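Local coordinates for flagellar brake protein YcgR (Escherichia coli K-12, PDB 5Y6G) that acts as a flagellar brake, binding components of the flagellar motor when loaded with cyclic di-GMP and so slowing swimming and swarming, at residues P16-T21 with R30-D35; M41-E46 with L99-L104; F59-V64 with V71-A76. All coordinates share one frame; numbering follows the deposited sequence.

Interaction 1: residues P16-T21 with R30-D35; sequences PYFCQT and RFRLYD. With C2E (9,9'-[(2R,3R,3aS,5S,7aR,9R,10R,10aS,12S,14aR)-3,5,10,12-tetrahydroxy-5,12-dioxidooctahydro-2H,7H-difuro[3,2-d:3',2'-j][1,3,7,9,2,8]tetraoxadiphosphacyclododecine-2,9-diyl]bis(2-amino-1,9-dihydro-6H-purin-6-one)), chain C; SO4 (sulfate ion), chain D.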
loop_
_atom_site.group_PDB
_atom_site.type_symbol
_atom_site.label_atom_id
_atom_site.label_comp_id
_atom_site.label_asym_id
_atom_site.label_seq_id
_atom_site.Cartn_x
_atom_site.Cartn_y
_atom_site.Cartn_z
ATOM N N PRO A 16 1.795 -2.235 -11.228
ATOM C CA PRO A 16 1.850 -2.007 -9.780
ATOM C C PRO A 16 2.669 -0.781 -9.417
ATOM O O PRO A 16 3.637 -0.424 -10.092
ATOM C CB PRO A 16 2.507 -3.284 -9.246
ATOM C CG PRO A 16 3.336 -3.770 -10.383
ATOM C CD PRO A 16 2.558 -3.429 -11.629
ATOM N N TYR A 17 2.259 -0.133 -8.330
ATOM C CA TYR A 17 3.026 0.935 -7.708
ATOM C C TYR A 17 3.785 0.376 -6.513
ATOM O O TYR A 17 3.223 -0.359 -5.696
ATOM C CB TYR A 17 2.118 2.080 -7.260
ATOM C CG TYR A 17 1.430 2.793 -8.400
ATOM C CD1 TYR A 17 0.046 2.797 -8.509
ATOM C CD2 TYR A 17 2.166 3.457 -9.369
ATOM C CE1 TYR A 17 -0.585 3.448 -9.550
ATOM C CE2 TYR A 17 1.544 4.111 -10.414
ATOM C CZ TYR A 17 0.168 4.104 -10.501
ATOM O OH TYR A 17 -0.454 4.753 -11.542
ATOM N N PHE A 18 5.062 0.730 -6.415
ATOM C CA PHE A 18 5.957 0.159 -5.420
ATOM C C PHE A 18 6.266 1.167 -4.320
ATOM O O PHE A 18 6.413 2.365 -4.580
ATOM C CB PHE A 18 7.257 -0.314 -6.072
ATOM C CG PHE A 18 7.077 -1.478 -7.005
ATOM C CD1 PHE A 18 7.154 -2.775 -6.530
ATOM C CD2 PHE A 18 6.834 -1.277 -8.355
ATOM C CE1 PHE A 18 6.994 -3.851 -7.379
ATOM C CE2 PHE A 18 6.672 -2.352 -9.211
ATOM C CZ PHE A 18 6.753 -3.640 -8.721
ATOM N N CYS A 19 6.360 0.665 -3.091
ATOM C CA CYS A 19 6.750 1.437 -1.922
ATOM C C CYS A 19 7.962 0.779 -1.275
ATOM O O CYS A 19 8.233 -0.406 -1.485
ATOM C CB CYS A 19 5.608 1.526 -0.897
ATOM S SG CYS A 19 3.970 1.831 -1.594
ATOM N N GLN A 20 8.691 1.548 -0.469
ATOM C CA GLN A 20 9.843 0.983 0.219
ATOM C C GLN A 20 10.143 1.793 1.469
ATOM O O GLN A 20 9.803 2.975 1.568
ATOM C CB GLN A 20 11.074 0.927 -0.689
ATOM C CG GLN A 20 11.536 2.278 -1.202
ATOM C CD GLN A 20 12.774 2.172 -2.068
ATOM O OE1 GLN A 20 13.209 1.074 -2.415
ATOM N NE2 GLN A 20 13.353 3.315 -2.419
ATOM N N THR A 21 10.796 1.133 2.422
ATOM C CA THR A 21 11.208 1.760 3.670
ATOM C C THR A 21 12.326 0.921 4.270
ATOM O O THR A 21 12.512 -0.245 3.910
ATOM C CB THR A 21 10.034 1.901 4.648
ATOM O OG1 THR A 21 10.476 2.552 5.846
ATOM C CG2 THR A 21 9.457 0.537 5.000
ATOM N N ARG A 30 10.485 -3.728 0.476
ATOM C CA ARG A 30 9.745 -3.289 -0.699
ATOM C C ARG A 30 8.409 -4.013 -0.764
ATOM O O ARG A 30 8.325 -5.206 -0.461
ATOM C CB ARG A 30 10.545 -3.544 -1.981
ATOM C CG ARG A 30 11.910 -2.866 -1.998
ATOM C CD ARG A 30 12.725 -3.261 -3.226
ATOM N NE ARG A 30 14.035 -2.614 -3.225
ATOM C CZ ARG A 30 15.100 -3.085 -2.584
ATOM N NH1 ARG A 30 15.013 -4.210 -1.888
ATOM N NH2 ARG A 30 16.252 -2.431 -2.635
ATOM N N PHE A 31 7.368 -3.288 -1.166
ATOM C CA PHE A 31 6.036 -3.868 -1.252
ATOM C C PHE A 31 5.214 -3.091 -2.268
ATOM O O PHE A 31 5.455 -1.904 -2.506
ATOM C CB PHE A 31 5.334 -3.878 0.113
ATOM C CG PHE A 31 5.582 -2.643 0.939
ATOM C CD1 PHE A 31 6.717 -2.542 1.727
ATOM C CD2 PHE A 31 4.675 -1.595 0.942
ATOM C CE1 PHE A 31 6.950 -1.415 2.496
ATOM C CE2 PHE A 31 4.899 -0.465 1.710
ATOM C CZ PHE A 31 6.039 -0.375 2.487
ATOM N N ARG A 32 4.239 -3.776 -2.859
ATOM C CA ARG A 32 3.361 -3.185 -3.860
ATOM C C ARG A 32 2.161 -2.542 -3.178
ATOM O O ARG A 32 1.568 -3.129 -2.269
ATOM C CB ARG A 32 2.891 -4.245 -4.857
ATOM C CG ARG A 32 4.016 -5.057 -5.485
ATOM C CD ARG A 32 3.553 -6.466 -5.847
ATOM N NE ARG A 32 2.568 -6.474 -6.925
ATOM C CZ ARG A 32 2.846 -6.780 -8.189
ATOM N NH1 ARG A 32 4.083 -7.109 -8.540
ATOM N NH2 ARG A 32 1.885 -6.761 -9.105
ATOM N N LEU A 33 1.802 -1.341 -3.623
ATOM C CA LEU A 33 0.604 -0.695 -3.107
ATOM C C LEU A 33 -0.628 -1.497 -3.505
ATOM O O LEU A 33 -0.792 -1.868 -4.670
ATOM C CB LEU A 33 0.503 0.736 -3.634
ATOM C CG LEU A 33 -0.695 1.558 -3.155
ATOM C CD1 LEU A 33 -0.674 1.703 -1.638
ATOM C CD2 LEU A 33 -0.707 2.923 -3.829
ATOM N N TYR A 34 -1.491 -1.776 -2.529
ATOM C CA TYR A 34 -2.707 -2.542 -2.767
ATOM C C TYR A 34 -3.940 -1.654 -2.807
ATOM O O TYR A 34 -4.669 -1.647 -3.803
ATOM C CB TYR A 34 -2.862 -3.633 -1.702
ATOM C CG TYR A 34 -4.023 -4.560 -1.967
ATOM C CD1 TYR A 34 -3.933 -5.560 -2.927
ATOM C CD2 TYR A 34 -5.210 -4.436 -1.260
ATOM C CE1 TYR A 34 -4.995 -6.409 -3.178
ATOM C CE2 TYR A 34 -6.277 -5.281 -1.501
ATOM C CZ TYR A 34 -6.164 -6.265 -2.460
ATOM O OH TYR A 34 -7.222 -7.110 -2.704
ATOM N N ASP A 35 -4.210 -0.903 -1.741
ATOM C CA ASP A 35 -5.291 0.071 -1.751
ATOM C C ASP A 35 -4.864 1.266 -0.910
ATOM O O ASP A 35 -3.861 1.220 -0.193
ATOM C CB ASP A 35 -6.614 -0.539 -1.259
ATOM C CG ASP A 35 -6.549 -1.032 0.179
ATOM O OD1 ASP A 35 -5.675 -0.578 0.947
ATOM O OD2 ASP A 35 -7.387 -1.884 0.545
HETATM P P1 C2E C . -7.520 -0.359 12.969
HETATM O O2P C2E C . -7.047 -1.861 12.652
HETATM O O1P C2E C . -6.872 0.100 14.217
HETATM O "O5'" C2E C . -7.113 0.614 11.754
HETATM C "C5'" C2E C . -7.228 2.033 11.848
HETATM C "C4'" C2E C . -7.124 2.682 10.467
HETATM O "O4'" C2E C . -5.937 2.254 9.792
HETATM C "C3'" C2E C . -8.280 2.255 9.551
HETATM O "O3'" C2E C . -9.463 3.028 9.753
HETATM C "C2'" C2E C . -7.678 2.532 8.166
HETATM O "O2'" C2E C . -7.899 3.891 7.787
HETATM C "C1'" C2E C . -6.179 2.262 8.381
HETATM N N9 C2E C . -5.843 0.964 7.790
HETATM C C8 C2E C . -5.467 -0.168 8.453
HETATM N N7 C2E C . -5.254 -1.126 7.598
HETATM C C5 C2E C . -5.480 -0.669 6.341
HETATM C C6 C2E C . -5.407 -1.246 5.050
HETATM O O6 C2E C . -5.078 -2.412 4.896
HETATM N N1 C2E C . -5.713 -0.471 3.987
HETATM C C2 C2E C . -6.078 0.830 4.163
HETATM N N2 C2E C . -6.382 1.588 3.062
HETATM N N3 C2E C . -6.149 1.378 5.355
HETATM C C4 C2E C . -5.862 0.672 6.455
HETATM P P11 C2E C . -10.911 2.508 9.275
HETATM O O21 C2E C . -10.856 2.120 7.711
HETATM O O11 C2E C . -11.917 3.573 9.480
HETATM O O5A C2E C . -11.308 1.215 10.150
HETATM C C5A C2E C . -11.466 1.291 11.567
HETATM C C4A C2E C . -11.400 -0.092 12.222
HETATM O O4A C2E C . -12.313 -0.995 11.592
HETATM C C3A C2E C . -10.009 -0.719 12.071
HETATM O O3A C2E C . -9.124 -0.340 13.129
HETATM C C2A C2E C . -10.338 -2.216 12.166
HETATM O O2A C2E C . -10.339 -2.624 13.537
HETATM C C1A C2E C . -11.744 -2.308 11.553
HETATM N N91 C2E C . -11.641 -2.770 10.165
HETATM C C81 C2E C . -11.890 -2.031 9.044
HETATM N N71 C2E C . -11.696 -2.758 7.983
HETATM C C51 C2E C . -11.309 -4.004 8.350
HETATM C C61 C2E C . -10.972 -5.184 7.642
HETATM O O61 C2E C . -10.991 -5.218 6.421
HETATM N N11 C2E C . -10.623 -6.276 8.356
HETATM C C21 C2E C . -10.602 -6.230 9.718
HETATM N N21 C2E C . -10.244 -7.356 10.412
HETATM N N31 C2E C . -10.913 -5.144 10.385
HETATM C C41 C2E C . -11.270 -4.023 9.750
HETATM S S SO4 D . 18.695 -4.015 0.432
HETATM O O1 SO4 D . 19.889 -4.855 0.444
HETATM O O2 SO4 D . 18.296 -3.765 -0.950
HETATM O O3 SO4 D . 18.985 -2.746 1.096
HETATM O O4 SO4 D . 17.614 -4.701 1.135
HETATM O O HOH W 1 -0.003 -1.310 -7.054
HETATM O O HOH W 2 15.395 0.160 -3.322
#
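P16 sits over one face of the R32 guanidinium, with its CB 3.5 Å from R32 NH2 and displaced toward the rim of the flat group. A bend at the third torsion of the arginine (chi3 67°) brings the guanidinium to the proline. Nearer the backbone the R32 side chain runs beside F18, both side chains pointing the same way: F18 CE1 lies 3.7 Å from R32 CG, while the ring and guanidinium planes stand 77° apart. Q20 and R30 repeat this side-by-side arrangement on the same face. Their ends are joined through a water, which donates to Q20 OE1 and accepts from R30 NH2. R30 NH2 also bonds O2 of a sulfate at 3.0 Å, this oxygen lying in plane at the guanidinium edge; the ion is probably from the crystallisation liquor.

The other face of this PilZ-barrel hairpin carries C19, F31 and L33. The F31 ring turns toward the neighbouring strand, so that its CE2 lies 3.4 Å from C19 CB and C19 O stands 4.1 Å above the ring plane, over its centre. C19 SG adds an oblique sulfur-aromatic contact, and T21 CG2 meets the ring edge. Backbone bonds join C19 with F31 in both directions, and L33 N gives a further one to Y17 O; the Y17 hydroxyl is hydrogen-bonded to E124 of helix 108-129.

At its far end strand 28-36 reaches cyclic di-GMP, where D35 OD1 accepts from N1 and N2 of one guanine, at 3.0 Å from N1. The chemistry thus divides by face: the arginine face mixes aliphatic and aromatic packing with polar ends turned to water, whereas sulfur and aromatic carbon fill the buried one.

Interaction 2: residues M41-E46 with L99-L104; sequences MGALLE and LSFRFL. With C2E (9,9'-[(2R,3R,3aS,5S,7aR,9R,10R,10aS,12S,14aR)-3,5,10,12-tetrahydroxy-5,12-dioxidooctahydro-2H,7H-difuro[3,2-d:3',2'-j][1,3,7,9,2,8]tetraoxadiphosphacyclododecine-2,9-diyl]bis(2-amino-1,9-dihydro-6H-purin-6-one)), chain C.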
loop_
_atom_site.group_PDB
_atom_site.type_symbol
_atom_site.label_atom_id
_atom_site.label_comp_id
_atom_site.label_asym_id
_atom_site.label_seq_id
_atom_site.Cartn_x
_atom_site.Cartn_y
_atom_site.Cartn_z
ATOM N N MET A 41 -3.130 2.605 4.291
ATOM C CA MET A 41 -2.920 1.926 3.020
ATOM C C MET A 41 -2.665 0.445 3.264
ATOM O O MET A 41 -2.201 0.045 4.336
ATOM C CB MET A 41 -1.746 2.530 2.247
ATOM C CG MET A 41 -0.428 2.361 2.971
ATOM S SD MET A 41 0.929 3.046 2.016
ATOM C CE MET A 41 2.299 2.682 3.102
ATOM N N GLY A 42 -2.973 -0.360 2.250
ATOM C CA GLY A 42 -2.630 -1.767 2.229
ATOM C C GLY A 42 -1.555 -2.011 1.190
ATOM O O GLY A 42 -1.428 -1.260 0.219
ATOM N N ALA A 43 -0.786 -3.077 1.397
ATOM C CA ALA A 43 0.340 -3.379 0.525
ATOM C C ALA A 43 0.616 -4.877 0.534
ATOM O O ALA A 43 0.198 -5.599 1.439
ATOM C CB ALA A 43 1.600 -2.606 0.939
ATOM N N LEU A 44 1.341 -5.330 -0.489
ATOM C CA LEU A 44 1.713 -6.727 -0.658
ATOM C C LEU A 44 3.228 -6.851 -0.628
ATOM O O LEU A 44 3.939 -6.060 -1.259
ATOM C CB LEU A 44 1.171 -7.281 -1.982
ATOM C CG LEU A 44 -0.343 -7.231 -2.183
ATOM C CD1 LEU A 44 -0.720 -7.771 -3.556
ATOM C CD2 LEU A 44 -1.031 -8.012 -1.080
ATOM N N LEU A 45 3.717 -7.852 0.099
ATOM C CA LEU A 45 5.146 -8.113 0.142
ATOM C C LEU A 45 5.583 -8.952 -1.055
ATOM O O LEU A 45 4.795 -9.678 -1.666
ATOM C CB LEU A 45 5.536 -8.826 1.436
ATOM C CG LEU A 45 6.000 -7.946 2.593
ATOM C CD1 LEU A 45 6.483 -8.808 3.743
ATOM C CD2 LEU A 45 7.100 -7.005 2.126
ATOM N N GLU A 46 6.870 -8.839 -1.385
ATOM C CA GLU A 46 7.447 -9.645 -2.458
ATOM C C GLU A 46 7.817 -11.038 -1.958
ATOM O O GLU A 46 7.315 -12.050 -2.460
ATOM C CB GLU A 46 8.677 -8.941 -3.039
ATOM C CG GLU A 46 8.648 -7.422 -2.914
ATOM C CD GLU A 46 7.529 -6.786 -3.716
ATOM O OE1 GLU A 46 6.788 -7.524 -4.397
ATOM O OE2 GLU A 46 7.392 -5.545 -3.665
ATOM N N LEU A 99 -0.046 -6.394 4.058
ATOM C CA LEU A 99 0.248 -5.416 5.092
ATOM C C LEU A 99 -0.886 -4.406 5.187
ATOM O O LEU A 99 -1.439 -3.973 4.171
ATOM C CB LEU A 99 1.572 -4.701 4.808
ATOM C CG LEU A 99 2.800 -5.585 4.559
ATOM C CD1 LEU A 99 4.042 -4.735 4.329
ATOM C CD2 LEU A 99 3.032 -6.569 5.702
ATOM N N SER A 100 -1.237 -4.045 6.416
ATOM C CA SER A 100 -2.258 -3.041 6.679
ATOM C C SER A 100 -1.641 -1.936 7.521
ATOM O O SER A 100 -1.258 -2.171 8.672
ATOM C CB SER A 100 -3.467 -3.662 7.381
ATOM O OG SER A 100 -4.096 -4.609 6.535
ATOM N N PHE A 101 -1.542 -0.739 6.948
ATOM C CA PHE A 101 -0.928 0.405 7.603
ATOM C C PHE A 101 -1.979 1.421 8.028
ATOM O O PHE A 101 -3.025 1.567 7.390
ATOM C CB PHE A 101 0.078 1.102 6.685
ATOM C CG PHE A 101 1.300 0.297 6.406
ATOM C CD1 PHE A 101 2.381 0.343 7.274
ATOM C CD2 PHE A 101 1.373 -0.496 5.269
ATOM C CE1 PHE A 101 3.516 -0.394 7.021
ATOM C CE2 PHE A 101 2.502 -1.240 5.001
ATOM C CZ PHE A 101 3.581 -1.189 5.881
ATOM N N ARG A 102 -1.674 2.131 9.110
ATOM C CA ARG A 102 -2.392 3.333 9.507
ATOM C C ARG A 102 -1.434 4.514 9.422
ATOM O O ARG A 102 -0.350 4.482 10.015
ATOM C CB ARG A 102 -2.962 3.207 10.924
ATOM C CG ARG A 102 -3.592 4.491 11.449
ATOM C CD ARG A 102 -4.130 4.360 12.882
ATOM N NE ARG A 102 -3.083 4.134 13.881
ATOM C CZ ARG A 102 -2.562 5.080 14.661
ATOM N NH1 ARG A 102 -2.981 6.335 14.566
ATOM N NH2 ARG A 102 -1.619 4.771 15.543
ATOM N N PHE A 103 -1.828 5.542 8.675
ATOM C CA PHE A 103 -0.998 6.729 8.533
ATOM C C PHE A 103 -0.872 7.468 9.859
ATOM O O PHE A 103 -1.836 7.581 10.620
ATOM C CB PHE A 103 -1.583 7.653 7.468
ATOM C CG PHE A 103 -1.377 7.156 6.071
ATOM C CD1 PHE A 103 -0.174 6.571 5.714
ATOM C CD2 PHE A 103 -2.380 7.258 5.121
ATOM C CE1 PHE A 103 0.034 6.105 4.435
ATOM C CE2 PHE A 103 -2.179 6.792 3.835
ATOM C CZ PHE A 103 -0.968 6.215 3.493
ATOM N N LEU A 104 0.329 7.968 10.131
ATOM C CA LEU A 104 0.626 8.739 11.327
ATOM C C LEU A 104 0.965 10.177 10.955
ATOM O O LEU A 104 1.405 10.469 9.840
ATOM C CB LEU A 104 1.792 8.117 12.105
ATOM C CG LEU A 104 1.659 6.662 12.560
ATOM C CD1 LEU A 104 2.971 6.161 13.146
ATOM C CD2 LEU A 104 0.532 6.516 13.570
HETATM P P1 C2E C . -7.520 -0.359 12.969
HETATM O O2P C2E C . -7.047 -1.861 12.652
HETATM O O1P C2E C . -6.872 0.100 14.217
HETATM O "O5'" C2E C . -7.113 0.614 11.754
HETATM C "C5'" C2E C . -7.228 2.033 11.848
HETATM C "C4'" C2E C . -7.124 2.682 10.467
HETATM O "O4'" C2E C . -5.937 2.254 9.792
HETATM C "C3'" C2E C . -8.280 2.255 9.551
HETATM O "O3'" C2E C . -9.463 3.028 9.753
HETATM C "C2'" C2E C . -7.678 2.532 8.166
HETATM O "O2'" C2E C . -7.899 3.891 7.787
HETATM C "C1'" C2E C . -6.179 2.262 8.381
HETATM N N9 C2E C . -5.843 0.964 7.790
HETATM C C8 C2E C . -5.467 -0.168 8.453
HETATM N N7 C2E C . -5.254 -1.126 7.598
HETATM C C5 C2E C . -5.480 -0.669 6.341
HETATM C C6 C2E C . -5.407 -1.246 5.050
HETATM O O6 C2E C . -5.078 -2.412 4.896
HETATM N N1 C2E C . -5.713 -0.471 3.987
HETATM C C2 C2E C . -6.078 0.830 4.163
HETATM N N2 C2E C . -6.382 1.588 3.062
HETATM N N3 C2E C . -6.149 1.378 5.355
HETATM C C4 C2E C . -5.862 0.672 6.455
HETATM P P11 C2E C . -10.911 2.508 9.275
HETATM O O21 C2E C . -10.856 2.120 7.711
HETATM O O11 C2E C . -11.917 3.573 9.480
HETATM O O5A C2E C . -11.308 1.215 10.150
HETATM C C5A C2E C . -11.466 1.291 11.567
HETATM C C4A C2E C . -11.400 -0.092 12.222
HETATM O O4A C2E C . -12.313 -0.995 11.592
HETATM C C3A C2E C . -10.009 -0.719 12.071
HETATM O O3A C2E C . -9.124 -0.340 13.129
HETATM C C2A C2E C . -10.338 -2.216 12.166
HETATM O O2A C2E C . -10.339 -2.624 13.537
HETATM C C1A C2E C . -11.744 -2.308 11.553
HETATM N N91 C2E C . -11.641 -2.770 10.165
HETATM C C81 C2E C . -11.890 -2.031 9.044
HETATM N N71 C2E C . -11.696 -2.758 7.983
HETATM C C51 C2E C . -11.309 -4.004 8.350
HETATM C C61 C2E C . -10.972 -5.184 7.642
HETATM O O61 C2E C . -10.991 -5.218 6.421
HETATM N N11 C2E C . -10.623 -6.276 8.356
HETATM C C21 C2E C . -10.602 -6.230 9.718
HETATM N N21 C2E C . -10.244 -7.356 10.412
HETATM N N31 C2E C . -10.913 -5.144 10.385
HETATM C C41 C2E C . -11.270 -4.023 9.750
#
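M41 and F101 face each other as a hydrogen-bonded antiparallel pair, as do A43 and L99, and four backbone bonds tie the two strands. They are not equally good. L99 N reaches A43 O at 2.7 Å with an almost straight N-H...O angle of 178°, whereas M41 N stands 3.3 Å from F101 O and approaches from above the carbonyl plane. Between these pairs, G42 CA makes a CA-H...O contact with L99 O.

Apolar contacts gather on the face shared by M41, A43, L99 and F101. The M41 side chain is extended beyond CG, which carries M41 CE over one face of the F101 ring, while M41 CG lies 3.9 Å from F103 CZ. M41 and F103 cross at about a right angle, and M41 SD, 5.0 Å from the centroid of the F103 ring, makes an oblique Met-aromatic contact. A43 CB touches the F101 ring at its edge. Farther along, L45 CG packs on L99 CD1.

These strands belong to the PilZ barrel, and the D-x-S-x-x-G signature of the family starts at D35 and ends just before M41. Y34 and D35 both face G42 in a classic beta bulge.

Ligand contacts occupy the opposite face. S100 OG donates to guanine O6 of cyclic di-GMP at 2.9 Å. G42 presents only its backbone here; a CB would come 3.2 Å from that same O6. R102 reaches the ligand through its aliphatic part, its CB 3.3 Å from the ribose O4'. The ligand is also bonded by R4 and R8, which fit the RxxxR motif of PilZ domains.

Interaction 3: residues F59-V64 with V71-A76; sequences FAQIEV and VFHFDA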
loop_
_atom_site.group_PDB
_atom_site.type_symbol
_atom_site.label_atom_id
_atom_site.label_comp_id
_atom_site.label_asym_id
_atom_site.label_seq_id
_atom_site.Cartn_x
_atom_site.Cartn_y
_atom_site.Cartn_z
ATOM N N PHE A 59 6.830 3.396 11.093
ATOM C CA PHE A 59 7.720 3.727 9.989
ATOM C C PHE A 59 7.682 5.224 9.725
ATOM O O PHE A 59 6.609 5.837 9.746
ATOM C CB PHE A 59 7.336 2.956 8.725
ATOM C CG PHE A 59 7.448 1.464 8.869
ATOM C CD1 PHE A 59 8.630 0.810 8.563
ATOM C CD2 PHE A 59 6.372 0.716 9.315
ATOM C CE1 PHE A 59 8.735 -0.563 8.697
ATOM C CE2 PHE A 59 6.470 -0.657 9.449
ATOM C CZ PHE A 59 7.653 -1.297 9.139
ATOM N N ALA A 60 8.852 5.803 9.467
ATOM C CA ALA A 60 8.981 7.217 9.150
ATOM C C ALA A 60 9.168 7.396 7.650
ATOM O O ALA A 60 10.108 6.846 7.066
ATOM C CB ALA A 60 10.156 7.842 9.902
ATOM N N GLN A 61 8.268 8.156 7.030
ATOM C CA GLN A 61 8.394 8.566 5.634
ATOM C C GLN A 61 8.596 7.365 4.710
ATOM O O GLN A 61 9.628 7.210 4.054
ATOM C CB GLN A 61 9.528 9.581 5.472
ATOM C CG GLN A 61 9.372 10.827 6.331
ATOM C CD GLN A 61 8.091 11.590 6.037
ATOM O OE1 GLN A 61 7.979 12.269 5.016
ATOM N NE2 GLN A 61 7.118 11.484 6.936
ATOM N N ILE A 62 7.578 6.506 4.667
ATOM C CA ILE A 62 7.562 5.444 3.672
ATOM C C ILE A 62 7.486 6.076 2.293
ATOM O O ILE A 62 6.653 6.956 2.039
ATOM C CB ILE A 62 6.386 4.489 3.922
ATOM C CG1 ILE A 62 6.492 3.867 5.316
ATOM C CG2 ILE A 62 6.338 3.410 2.847
ATOM C CD1 ILE A 62 5.319 2.984 5.679
ATOM N N GLU A 63 8.370 5.652 1.397
ATOM C CA GLU A 63 8.415 6.204 0.049
ATOM C C GLU A 63 7.387 5.475 -0.809
ATOM O O GLU A 63 7.546 4.286 -1.107
ATOM C CB GLU A 63 9.813 6.090 -0.551
ATOM C CG GLU A 63 9.952 6.852 -1.855
ATOM C CD GLU A 63 11.383 6.928 -2.341
ATOM O OE1 GLU A 63 11.737 6.178 -3.276
ATOM O OE2 GLU A 63 12.155 7.736 -1.784
ATOM N N VAL A 64 6.331 6.184 -1.189
ATOM C CA VAL A 64 5.304 5.665 -2.084
ATOM C C VAL A 64 5.529 6.294 -3.451
ATOM O O VAL A 64 5.279 7.489 -3.644
ATOM C CB VAL A 64 3.894 5.963 -1.566
ATOM C CG1 VAL A 64 2.850 5.386 -2.517
ATOM C CG2 VAL A 64 3.720 5.414 -0.163
ATOM N N VAL A 71 6.205 11.119 -6.278
ATOM C CA VAL A 71 6.702 10.292 -5.187
ATOM C C VAL A 71 6.364 10.982 -3.874
ATOM O O VAL A 71 6.545 12.196 -3.735
ATOM C CB VAL A 71 8.221 10.042 -5.297
ATOM C CG1 VAL A 71 8.536 9.200 -6.521
ATOM C CG2 VAL A 71 8.973 11.362 -5.342
ATOM N N PHE A 72 5.880 10.203 -2.911
ATOM C CA PHE A 72 5.427 10.729 -1.634
ATOM C C PHE A 72 6.060 9.932 -0.502
ATOM O O PHE A 72 6.510 8.798 -0.685
ATOM C CB PHE A 72 3.895 10.682 -1.525
ATOM C CG PHE A 72 3.180 11.204 -2.743
ATOM C CD1 PHE A 72 3.025 10.407 -3.867
ATOM C CD2 PHE A 72 2.656 12.487 -2.763
ATOM C CE1 PHE A 72 2.369 10.881 -4.990
ATOM C CE2 PHE A 72 1.996 12.966 -3.883
ATOM C CZ PHE A 72 1.852 12.161 -4.997
ATOM N N HIS A 73 6.088 10.543 0.681
ATOM C CA HIS A 73 6.642 9.920 1.876
ATOM C C HIS A 73 5.679 10.129 3.035
ATOM O O HIS A 73 5.315 11.266 3.345
ATOM C CB HIS A 73 8.021 10.497 2.212
ATOM C CG HIS A 73 9.027 10.339 1.113
ATOM N ND1 HIS A 73 9.101 11.204 0.042
ATOM C CD2 HIS A 73 10.002 9.419 0.920
ATOM C CE1 HIS A 73 10.078 10.823 -0.763
ATOM N NE2 HIS A 73 10.640 9.742 -0.253
ATOM N N PHE A 74 5.268 9.033 3.669
ATOM C CA PHE A 74 4.272 9.071 4.730
ATOM C C PHE A 74 4.755 8.289 5.941
ATOM O O PHE A 74 5.369 7.227 5.803
ATOM C CB PHE A 74 2.932 8.485 4.266
ATOM C CG PHE A 74 2.320 9.207 3.106
ATOM C CD1 PHE A 74 2.212 8.591 1.871
ATOM C CD2 PHE A 74 1.851 10.500 3.250
ATOM C CE1 PHE A 74 1.645 9.251 0.801
ATOM C CE2 PHE A 74 1.285 11.168 2.184
ATOM C CZ PHE A 74 1.181 10.543 0.958
ATOM N N ASP A 75 4.473 8.818 7.126
ATOM C CA ASP A 75 4.620 8.028 8.335
ATOM C C ASP A 75 3.423 7.095 8.474
ATOM O O ASP A 75 2.298 7.431 8.089
ATOM C CB ASP A 75 4.745 8.928 9.568
ATOM C CG ASP A 75 5.860 9.948 9.437
ATOM O OD1 ASP A 75 5.677 11.095 9.901
ATOM O OD2 ASP A 75 6.910 9.608 8.852
ATOM N N ALA A 76 3.675 5.906 9.012
ATOM C CA ALA A 76 2.608 4.927 9.161
ATOM C C ALA A 76 2.990 3.917 10.231
ATOM O O ALA A 76 4.169 3.716 10.531
ATOM C CB ALA A 76 2.310 4.216 7.836
HETATM O O HOH W 3 4.144 12.739 5.920
#
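H73 lies alongside E63, its ring overlapping the glutamate chain, with NE2 of H73 3.4 Å from CG of E63. The glutamate is extended, its CG anti to the backbone N (chi1 -171°), and H73 NE2 donates a hydrogen bond of 2.9 Å to E63 OE2, meeting it on the anti side; carboxylate and ring stand 84° apart. Next to this pair the Q61 chain bends at chi2 and brings its amide to D75. D75 OD2 is gripped twice, by Q61 N nearly along its C-O axis and by Q61 NE2 from above the carboxylate plane, each at 2.7 Å. Q61 and I62 both face F74 in a G1 beta bulge. Replacing D75 with an alanine would probably deprive Q61 N and NE2 of the carboxylate oxygen they share and let the amide turn more freely, besides costing N105 its bond to OD1.

On the other face V64 CG2 meets the edge of the F74 ring at 4.1 Å, and I62 CD1 packs on A76 CB; helix 108-129 covers F72 and F74. Polar chemistry therefore lies on the outer side, with one carboxylate oxygen taking two N-H groups at the bulge and a His-carboxylate bond beside it, while apolar contacts line the inner side.

The three contacts show how one antiparallel barrel suits its chemistry to place. The touching residues of interaction 2 are all buried, and it joins strands distant in sequence, with interaction 3 nested in the loop it closes; interactions 1 and 3 are hairpins with one face inward and one outward. Strands 28-36 and 40-45 are neighbours, so R32 N and Y34 N probably bond L44 O and G42 O between interactions 1 and 2. Probable hydrogen bonds from Q20 N to E63 O and from L104 N to D75 O link interaction 3 to interactions 1 and 2. Interactions 1 and 2 both touch cyclic di-GMP, whereas interaction 3 takes its polar character from surface side chains.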